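Local coordinates for protein prophage Pfl 6 Cro (Pseudomonas fluorescens, PDB 2PIJ) that probably binds operator DNA through a helix-turn-helix as a Cro-type transcription factor of a prophage, at residues I30-M33 against V34-G37. Sequence-based numbering, arbitrary orientation.
Sequences ISQM and VRAG
R35 folds its guanidinium back over Q32, three residues earlier on the same helix, and lays one face of the group against Q32 CA, which lies 3.7 Å from R35 CZ. A bend at chi3 (-33°) turns the arginine chain back toward the preceding turn. There R35 NH2 comes to 3.5 Å from Q32 CG, and R35 NH1 approaches S31 CB. The glutamine crosses the arginine at about a right angle, its amide plane 82° from the guanidinium plane. With CG anti to the backbone N (chi1 -168°) and a further bend at chi2, the Q32 amide swings toward the C-terminal end of the helix: NE2 rests 3.5 Å from A36 CB, while OE1 accepts a hydrogen bond from R38 just beyond. The last turn of helix 27-35, probably the recognition helix of the helix-turn-helix that begins with helix 16-23, thus illustrates how side chains three and four residues apart pack along one helix. Beneath them, the backbone bonds V34 N to I30 O, R35 N to S31 O and A36 N to Q32 O, the last 3.1 Å long, continue the helical pattern until G37, whose positive phi ends it in a Schellman motif. V34 sets CG2 3.4 Å from I30 O and packs on L6 and L10 of helix 6-12. I30 and the selenomethionine M33 turn inward, I30 to A20 of helix 16-23 and M33 to L6 of its own chain and to I58 of the second subunit.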
loop_
_atom_site.group_PDB
_atom_site.type_symbol
_atom_site.label_atom_id
_atom_site.label_comp_id
_atom_site.label_asym_id
_atom_site.label_seq_id
_atom_site.Cartn_x
_atom_site.Cartn_y
_atom_site.Cartn_z
ATOM N N ILE B 30 12.474 10.946 3.720
ATOM C CA ILE B 30 12.304 10.996 2.237
ATOM C C ILE B 30 13.528 10.516 1.517
ATOM O O ILE B 30 13.418 9.675 0.612
ATOM C CB ILE B 30 12.065 12.423 1.718
ATOM C CG1 ILE B 30 11.082 13.154 2.652
ATOM C CG2 ILE B 30 11.621 12.418 0.211
ATOM C CD1 ILE B 30 9.718 12.853 2.360
ATOM N N SER B 31 14.677 11.071 1.933
ATOM C CA SER B 31 15.957 10.643 1.449
ATOM C C SER B 31 16.108 9.134 1.596
ATOM O O SER B 31 16.428 8.447 0.618
ATOM C CB SER B 31 17.075 11.352 2.199
ATOM O OG SER B 31 17.274 12.632 1.673
ATOM N N GLN B 32 15.854 8.619 2.801
ATOM C CA GLN B 32 15.941 7.180 3.047
ATOM C C GLN B 32 15.027 6.338 2.112
ATOM O O GLN B 32 15.431 5.261 1.650
ATOM C CB GLN B 32 15.693 6.867 4.525
ATOM C CG GLN B 32 16.046 5.435 4.951
ATOM C CD GLN B 32 15.030 4.383 4.434
ATOM O OE1 GLN B 32 13.842 4.691 4.277
ATOM N NE2 GLN B 32 15.500 3.148 4.175
HETATM N N MSE B 33 13.806 6.813 1.848
HETATM C CA MSE B 33 12.862 6.081 0.981
HETATM C C MSE B 33 13.362 6.022 -0.465
HETATM O O MSE B 33 13.344 4.961 -1.089
HETATM C CB MSE B 33 11.476 6.685 1.065
HETATM C CG MSE B 33 10.883 6.544 2.444
HETATM SE SE MSE B 33 9.373 7.758 2.646
HETATM C CE MSE B 33 10.001 9.142 1.394
ATOM N N VAL B 34 13.913 7.143 -0.942
ATOM C CA VAL B 34 14.538 7.172 -2.250
ATOM C C VAL B 34 15.736 6.215 -2.382
ATOM O O VAL B 34 15.849 5.499 -3.394
ATOM C CB VAL B 34 14.855 8.615 -2.748
ATOM C CG1 VAL B 34 15.467 8.570 -4.190
ATOM C CG2 VAL B 34 13.579 9.459 -2.783
ATOM N N ARG B 35 16.614 6.187 -1.380
ATOM C CA ARG B 35 17.833 5.367 -1.414
ATOM C C ARG B 35 17.538 3.884 -1.479
ATOM O O ARG B 35 18.130 3.153 -2.284
ATOM C CB ARG B 35 18.712 5.617 -0.182
ATOM C CG ARG B 35 19.700 6.724 -0.360
ATOM C CD ARG B 35 20.784 6.732 0.758
ATOM N NE ARG B 35 20.318 6.277 2.080
ATOM C CZ ARG B 35 19.590 6.990 2.944
ATOM N NH1 ARG B 35 19.198 8.231 2.669
ATOM N NH2 ARG B 35 19.235 6.446 4.100
ATOM N N ALA B 36 16.637 3.453 -0.604
ATOM C CA ALA B 36 16.271 2.042 -0.482
ATOM C C ALA B 36 15.252 1.549 -1.519
ATOM O O ALA B 36 14.812 0.409 -1.430
ATOM C CB ALA B 36 15.768 1.755 0.935
ATOM N N GLY B 37 14.864 2.399 -2.476
ATOM C CA GLY B 37 13.873 2.028 -3.505
ATOM C C GLY B 37 12.581 1.465 -2.918
ATOM O O GLY B 37 12.026 0.463 -3.405
#